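Local atomic coordinates of lysozyme, putative (Bacillus anthracis, PDB entry 2WAG), a protein that probably hydrolyses the beta-1,4-linked glycan strands of bacterial peptidoglycan, as a family GH25 lysozyme acting with retention of anomeric configuration. Residues A[142-147]-A[162-167]; A[182-187]-A[200-205]. One frame throughout, in Å; residues are numbered along the deposited sequence. Where two conformers were deposited one is given.

Contact 1: A[142-147]-A[162-167]; sequences ILYATQ and DIWIRS. With SO4 (sulfate ion), chain F.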
loop_
_atom_site.group_PDB
_atom_site.type_symbol
_atom_site.label_atom_id
_atom_site.label_comp_id
_atom_site.label_asym_id
_atom_site.label_seq_id
_atom_site.Cartn_x
_atom_site.Cartn_y
_atom_site.Cartn_z
ATOM N N ILE A 142 -6.977 -21.369 -4.001
ATOM C CA ILE A 142 -6.276 -20.539 -3.025
ATOM C C ILE A 142 -7.095 -19.286 -2.727
ATOM O O ILE A 142 -7.575 -18.641 -3.657
ATOM C CB ILE A 142 -4.907 -20.104 -3.611
ATOM C CG1 ILE A 142 -4.002 -21.316 -3.897
ATOM C CG2 ILE A 142 -4.206 -19.148 -2.653
ATOM C CD1 ILE A 142 -2.942 -21.002 -4.923
ATOM N N LEU A 143 -7.238 -18.951 -1.444
ATOM C CA LEU A 143 -7.842 -17.679 -1.056
ATOM C C LEU A 143 -6.752 -16.738 -0.565
ATOM O O LEU A 143 -6.031 -17.086 0.381
ATOM C CB LEU A 143 -8.869 -17.866 0.061
ATOM C CG LEU A 143 -10.031 -18.809 -0.271
ATOM C CD1 LEU A 143 -10.931 -18.984 0.937
ATOM C CD2 LEU A 143 -10.842 -18.301 -1.486
ATOM N N TYR A 144 -6.630 -15.576 -1.216
ATOM C CA TYR A 144 -5.776 -14.505 -0.710
ATOM C C TYR A 144 -6.638 -13.591 0.127
ATOM O O TYR A 144 -7.764 -13.259 -0.272
ATOM C CB TYR A 144 -5.196 -13.706 -1.869
ATOM C CG TYR A 144 -4.528 -12.413 -1.432
ATOM C CD1 TYR A 144 -3.164 -12.361 -1.129
ATOM C CD2 TYR A 144 -5.279 -11.234 -1.325
ATOM C CE1 TYR A 144 -2.565 -11.157 -0.740
ATOM C CE2 TYR A 144 -4.698 -10.037 -0.917
ATOM C CZ TYR A 144 -3.340 -9.997 -0.647
ATOM O OH TYR A 144 -2.771 -8.792 -0.296
ATOM N N ALA A 145 -6.109 -13.160 1.227
ATOM C CA ALA A 145 -6.800 -12.188 2.078
ATOM C C ALA A 145 -5.843 -11.294 2.829
ATOM O O ALA A 145 -4.771 -11.701 3.109
ATOM C CB ALA A 145 -7.708 -12.899 3.085
ATOM N N THR A 146 -6.324 -10.102 3.147
ATOM C CA THR A 146 -5.661 -9.267 4.142
ATOM C C THR A 146 -6.044 -9.770 5.546
ATOM O O THR A 146 -7.004 -10.550 5.716
ATOM C CB THR A 146 -6.124 -7.822 3.990
ATOM O OG1 THR A 146 -7.550 -7.810 4.135
ATOM C CG2 THR A 146 -5.705 -7.247 2.627
ATOM N N GLN A 147 -5.320 -9.324 6.566
ATOM C CA GLN A 147 -5.631 -9.710 7.933
ATOM C C GLN A 147 -7.081 -9.394 8.304
ATOM O O GLN A 147 -7.775 -10.228 8.884
ATOM C CB GLN A 147 -4.661 -9.025 8.909
ATOM C CG GLN A 147 -4.796 -9.486 10.365
ATOM C CD GLN A 147 -4.030 -8.596 11.339
ATOM O OE1 GLN A 147 -4.052 -7.370 11.231
ATOM N NE2 GLN A 147 -3.361 -9.213 12.297
ATOM N N ASP A 162 -6.468 -23.416 0.221
ATOM C CA ASP A 162 -5.198 -22.982 0.835
ATOM C C ASP A 162 -5.224 -21.461 1.014
ATOM O O ASP A 162 -5.934 -20.762 0.280
ATOM C CB ASP A 162 -4.020 -23.338 -0.085
ATOM C CG ASP A 162 -3.617 -24.810 0.012
ATOM O OD1 ASP A 162 -4.028 -25.475 0.980
ATOM O OD2 ASP A 162 -2.853 -25.260 -0.855
ATOM N N ILE A 163 -4.476 -20.971 1.994
ATOM C CA ILE A 163 -4.496 -19.550 2.348
ATOM C C ILE A 163 -3.223 -18.836 1.914
ATOM O O ILE A 163 -2.103 -19.314 2.139
ATOM C CB ILE A 163 -4.698 -19.343 3.873
ATOM C CG1 ILE A 163 -5.947 -20.099 4.376
ATOM C CG2 ILE A 163 -4.748 -17.839 4.211
ATOM C CD1 ILE A 163 -7.230 -19.706 3.652
ATOM N N TRP A 164 -3.434 -17.692 1.272
ATOM C CA TRP A 164 -2.358 -16.789 0.910
ATOM C C TRP A 164 -2.608 -15.516 1.726
ATOM O O TRP A 164 -3.608 -14.824 1.507
ATOM C CB TRP A 164 -2.397 -16.554 -0.602
ATOM C CG TRP A 164 -1.431 -15.552 -1.177
ATOM C CD1 TRP A 164 -0.411 -14.872 -0.548
ATOM C CD2 TRP A 164 -1.433 -15.120 -2.534
ATOM N NE1 TRP A 164 0.215 -14.034 -1.459
ATOM C CE2 TRP A 164 -0.408 -14.157 -2.679
ATOM C CE3 TRP A 164 -2.250 -15.420 -3.637
ATOM C CZ2 TRP A 164 -0.166 -13.501 -3.895
ATOM C CZ3 TRP A 164 -2.016 -14.792 -4.832
ATOM C CH2 TRP A 164 -0.991 -13.824 -4.959
ATOM N N ILE A 165 -1.752 -15.230 2.709
ATOM C CA ILE A 165 -2.001 -14.127 3.650
ATOM C C ILE A 165 -1.094 -12.930 3.369
ATOM O O ILE A 165 0.110 -13.092 3.120
ATOM C CB ILE A 165 -1.824 -14.618 5.122
ATOM C CG1 ILE A 165 -2.255 -13.543 6.128
ATOM C CG2 ILE A 165 -0.391 -15.105 5.402
ATOM C CD1 ILE A 165 -3.754 -13.192 6.107
ATOM N N ARG A 166 -1.665 -11.729 3.412
ATOM C CA ARG A 166 -0.841 -10.525 3.367
ATOM C C ARG A 166 -0.325 -10.211 4.766
ATOM O O ARG A 166 -1.101 -10.102 5.716
ATOM C CB ARG A 166 -1.639 -9.327 2.839
ATOM C CG ARG A 166 -0.746 -8.116 2.570
ATOM C CD ARG A 166 -1.518 -6.855 2.185
ATOM N NE ARG A 166 -2.022 -6.177 3.378
ATOM C CZ ARG A 166 -2.871 -5.150 3.366
ATOM N NH1 ARG A 166 -3.344 -4.663 2.218
ATOM N NH2 ARG A 166 -3.250 -4.607 4.514
ATOM N N SER A 167 0.990 -10.048 4.874
ATOM C CA SER A 167 1.593 -9.604 6.127
ATOM C C SER A 167 2.856 -8.798 5.825
ATOM O O SER A 167 3.959 -9.363 5.767
ATOM C CB SER A 167 1.898 -10.804 7.017
ATOM O OG SER A 167 2.328 -10.398 8.307
HETATM S S SO4 F . -0.354 -5.804 6.884
HETATM O O1 SO4 F . -1.824 -5.650 6.854
HETATM O O2 SO4 F . -0.206 -6.604 8.068
HETATM O O3 SO4 F . 0.011 -6.472 5.697
HETATM O O4 SO4 F . 0.037 -4.435 7.061
HETATM O O HOH W 1 -3.812 -6.175 -0.384
HETATM O O HOH W 2 -2.970 -7.955 5.928
#
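Tyr144 sets the edge of its ring against the face of Trp164 in a T-shaped stack, CD1 lying 3.5 Å from CD2 of the indole, with the two planes 79° apart. Both side chains swing CG anti to their own backbone N (chi1 168° and 175°), which lays the phenol across the indole. Ile142 fills the next place along the same face, its CG2 3.8 Å from CB of Trp164, a compact branch suited to the rim of a flat ring.

Farther on, the aliphatic part of Arg166 passes the phenol, with CB 3.4 Å from Tyr144 OH. The methyl CG2 of Thr146 covers one face of the guanidinium, 3.5 Å from NH1. In the conformer described, Arg166 grips a sulfate, probably from the crystallisation liquor and also held by Val168 N: NH2 to O1 at 2.9 Å and NE to O3 at 3.1 Å. A water joins NH1 to the phenol oxygen, whose protein partner is Gln184, while the indole NE1 meets Asn204 OD1.

Beneath these side chains run four parallel-strand backbone bonds, from Leu143 N to Asp162 O (2.8 Å) through to Arg166 N to Ala145 O. The strands belong to a beta-alpha-beta unit: Ala145 and Ile163 face its connecting helix 147-154, while in the TIM-barrel-like fold of the GH25 family Tyr144 and Trp164 point to the barrel interior, near Phe42 and strand 103-106.

Contact 2: A[182-187]-A[200-205]; sequences FWQYTN and YIDLNV. With SO4 (sulfate ion), chain D; SO4 (sulfate ion), chain C.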
loop_
_atom_site.group_PDB
_atom_site.type_symbol
_atom_site.label_atom_id
_atom_site.label_comp_id
_atom_site.label_asym_id
_atom_site.label_seq_id
_atom_site.Cartn_x
_atom_site.Cartn_y
_atom_site.Cartn_z
ATOM N N PHE A 182 0.926 -19.398 1.099
ATOM C CA PHE A 182 1.714 -18.289 0.566
ATOM C C PHE A 182 1.623 -17.112 1.515
ATOM O O PHE A 182 0.623 -16.939 2.234
ATOM C CB PHE A 182 1.212 -17.845 -0.820
ATOM C CG PHE A 182 1.365 -18.893 -1.900
ATOM C CD1 PHE A 182 2.501 -18.933 -2.717
ATOM C CD2 PHE A 182 0.345 -19.823 -2.131
ATOM C CE1 PHE A 182 2.615 -19.874 -3.742
ATOM C CE2 PHE A 182 0.468 -20.790 -3.121
ATOM C CZ PHE A 182 1.593 -20.820 -3.935
ATOM N N TRP A 183 2.669 -16.287 1.490
ATOM C CA TRP A 183 2.754 -15.086 2.339
ATOM C C TRP A 183 3.213 -13.915 1.471
ATOM O O TRP A 183 4.290 -13.969 0.882
ATOM C CB TRP A 183 3.773 -15.355 3.465
ATOM C CG TRP A 183 4.297 -14.156 4.209
ATOM C CD1 TRP A 183 3.669 -12.958 4.421
ATOM C CD2 TRP A 183 5.569 -14.070 4.869
ATOM N NE1 TRP A 183 4.499 -12.110 5.138
ATOM C CE2 TRP A 183 5.661 -12.780 5.437
ATOM C CE3 TRP A 183 6.632 -14.973 5.054
ATOM C CZ2 TRP A 183 6.781 -12.361 6.164
ATOM C CZ3 TRP A 183 7.749 -14.552 5.784
ATOM C CH2 TRP A 183 7.806 -13.255 6.323
ATOM N N GLN A 184 2.374 -12.883 1.368
ATOM C CA GLN A 184 2.762 -11.633 0.694
ATOM C C GLN A 184 3.463 -10.759 1.714
ATOM O O GLN A 184 2.847 -10.306 2.700
ATOM C CB GLN A 184 1.536 -10.913 0.143
ATOM C CG GLN A 184 1.852 -9.681 -0.670
ATOM C CD GLN A 184 0.597 -9.165 -1.265
ATOM O OE1 GLN A 184 -0.118 -8.425 -0.621
ATOM N NE2 GLN A 184 0.269 -9.625 -2.454
ATOM N N TYR A 185 4.760 -10.530 1.497
ATOM C CA TYR A 185 5.574 -9.858 2.514
ATOM C C TYR A 185 5.918 -8.403 2.209
ATOM O O TYR A 185 6.381 -7.677 3.102
ATOM C CB TYR A 185 6.831 -10.670 2.828
ATOM C CG TYR A 185 7.816 -10.805 1.698
ATOM C CD1 TYR A 185 8.834 -9.859 1.523
ATOM C CD2 TYR A 185 7.737 -11.857 0.804
ATOM C CE1 TYR A 185 9.756 -9.979 0.504
ATOM C CE2 TYR A 185 8.651 -12.000 -0.219
ATOM C CZ TYR A 185 9.657 -11.064 -0.374
ATOM O OH TYR A 185 10.566 -11.249 -1.405
ATOM N N THR A 186 5.682 -7.941 0.986
ATOM C CA THR A 186 5.918 -6.529 0.684
ATOM C C THR A 186 5.100 -6.109 -0.515
ATOM O O THR A 186 4.766 -6.946 -1.366
ATOM C CB THR A 186 7.417 -6.234 0.416
ATOM O OG1 THR A 186 7.591 -4.813 0.243
ATOM C CG2 THR A 186 7.925 -6.949 -0.820
ATOM N N ASN A 187 4.750 -4.824 -0.541
ATOM C CA ASN A 187 4.093 -4.166 -1.676
ATOM C C ASN A 187 5.077 -3.441 -2.569
ATOM O O ASN A 187 4.724 -2.988 -3.658
ATOM C CB ASN A 187 3.084 -3.120 -1.193
ATOM C CG ASN A 187 3.737 -2.009 -0.405
ATOM O OD1 ASN A 187 4.436 -2.272 0.585
ATOM N ND2 ASN A 187 3.513 -0.749 -0.829
ATOM N N TYR A 200 6.732 -0.642 -7.340
ATOM C CA TYR A 200 5.513 -1.094 -6.624
ATOM C C TYR A 200 5.058 -2.372 -7.266
ATOM O O TYR A 200 4.376 -2.335 -8.297
ATOM C CB TYR A 200 4.400 -0.032 -6.597
ATOM C CG TYR A 200 4.756 1.095 -5.653
ATOM C CD1 TYR A 200 4.522 0.988 -4.286
ATOM C CD2 TYR A 200 5.330 2.264 -6.129
ATOM C CE1 TYR A 200 4.880 2.033 -3.411
ATOM C CE2 TYR A 200 5.671 3.292 -5.271
ATOM C CZ TYR A 200 5.444 3.184 -3.929
ATOM O OH TYR A 200 5.798 4.224 -3.089
ATOM N N ILE A 201 5.593 -3.474 -6.746
ATOM C CA ILE A 201 5.219 -4.807 -7.143
ATOM C C ILE A 201 5.247 -5.678 -5.897
ATOM O O ILE A 201 6.163 -5.609 -5.070
ATOM C CB ILE A 201 6.188 -5.352 -8.178
ATOM C CG1 ILE A 201 5.690 -6.696 -8.729
ATOM C CG2 ILE A 201 7.607 -5.392 -7.589
ATOM C CD1 ILE A 201 6.454 -7.125 -9.943
ATOM N N ASP A 202 4.199 -6.469 -5.736
ATOM C CA ASP A 202 4.048 -7.347 -4.593
ATOM C C ASP A 202 4.962 -8.570 -4.670
ATOM O O ASP A 202 5.003 -9.247 -5.706
ATOM C CB ASP A 202 2.621 -7.910 -4.584
ATOM C CG ASP A 202 1.548 -6.858 -4.304
ATOM O OD1 ASP A 202 1.839 -5.802 -3.695
ATOM O OD2 ASP A 202 0.374 -7.122 -4.683
ATOM N N LEU A 203 5.625 -8.846 -3.567
ATOM C CA LEU A 203 6.450 -10.054 -3.455
ATOM C C LEU A 203 5.950 -10.985 -2.394
ATOM O O LEU A 203 5.423 -10.596 -1.406
ATOM C CB LEU A 203 7.946 -9.747 -3.225
ATOM C CG LEU A 203 8.600 -8.749 -4.214
ATOM C CD1 LEU A 203 10.076 -8.603 -3.814
ATOM C CD2 LEU A 203 8.478 -9.174 -5.611
ATOM N N ASN A 204 6.164 -12.258 -2.687
ATOM C CA ASN A 204 5.564 -13.318 -1.924
ATOM C C ASN A 204 6.489 -14.498 -1.708
ATOM O O ASN A 204 7.342 -14.668 -2.448
ATOM C CB ASN A 204 4.345 -13.880 -2.702
ATOM C CG ASN A 204 3.304 -12.824 -3.072
ATOM O OD1 ASN A 204 2.491 -12.506 -2.350
ATOM N ND2 ASN A 204 3.439 -12.309 -4.233
ATOM N N VAL A 205 6.268 -15.294 -0.676
ATOM C CA VAL A 205 6.934 -16.601 -0.611
ATOM C C VAL A 205 5.913 -17.734 -0.468
ATOM O O VAL A 205 4.826 -17.550 0.084
ATOM C CB VAL A 205 7.975 -16.724 0.543
ATOM C CG1 VAL A 205 9.176 -15.856 0.233
ATOM C CG2 VAL A 205 7.360 -16.396 1.911
HETATM S S SO4 D . 13.646 -10.025 -0.014
HETATM O O1 SO4 D . 13.126 -10.500 1.276
HETATM O O2 SO4 D . 14.354 -11.161 -0.654
HETATM O O3 SO4 D . 14.661 -8.980 0.218
HETATM O O4 SO4 D . 12.683 -9.599 -1.052
HETATM S S SO4 C . 5.326 2.661 0.437
HETATM O O1 SO4 C . 5.818 2.924 1.780
HETATM O O2 SO4 C . 5.918 1.422 -0.116
HETATM O O3 SO4 C . 5.739 3.615 -0.588
HETATM O O4 SO4 C . 3.950 2.122 0.419
HETATM O O HOH W 3 -1.797 -6.368 -2.591
#
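Val205 has the most surface buried here, pairing with Trp183 through two backbone bonds, Trp183 N to Val205 O at 2.9 Å and Val205 N to Trp183 O at 2.8 Å. Its two methyls divide the neighbours: CG2 presses on the indole, 3.5 Å from Trp183 CE3, and CG1 reaches Tyr185 CE2. A beta-branched residue suits this place because one short side chain can touch two rings.

Leu203 sits at a classic beta bulge, where Tyr185 and Thr186 together face one residue. Its O accepts Tyr185 N and its N donates to Thr186 O, each at 3.0 Å. The Tyr185 CG lies between its backbone N and carbonyl carbon (chi1 65°), folding the phenol back over the partner strand: Leu203 O comes over one ring face, and Leu203 CB is 3.5 Å from the phenol OH, which donates to O4 of a sulfate at 2.7 Å. Thr186, the other residue of the bulge, lays CG2 alongside Leu203 CB.

Asn187, second only to Val205 in buried area, continues past the strand. In the conformer described its ND2 donates to O4 of another sulfate at 3.2 Å. Tyr200, whose ring edge meets that amide, gives its OH to O3 of the same ion, and also bonds Gln25 of the second subunit.

In a barrel otherwise largely of parallel strands, 182-186 and 202-206 run antiparallel, and 202-206 pairs likewise with 17-21. The face of Trp183, Val205 and Leu203 is packed largely with carbon, that of Gln184 and Asn204 with amides. Tyr144 OH takes up Gln184 OE1 and Trp164 NE1 takes up Asn204 OD1, turning both NH2 groups to Asp20 OD1; two N-H groups on one oxygen probably hold that carboxylate in a fixed orientation.

Both contacts are largely buried and belong to one sheet, in which strand 162-166 of contact 1 adjoins strand 182-186 of contact 2. Contact 1 is a parallel pair within a beta-alpha-beta unit; contact 2 is antiparallel, bulged, and joined by a connection without helix. Tyr144 OH is 2.7 Å from Gln184 OE1 in a probable hydrogen bond, which probably steadies both side chains; Ser167 O and Trp183 NE1 make another, at 2.9 Å. Inside, contact 1 relies on stacked rings and contact 2 on amides. Their exposed ends, Arg166 and Asn187, both hold sulfates, but contact 2 hydrogen-bonds the second subunit through Tyr200, whereas contact 1 meets it by packing at Tyr144.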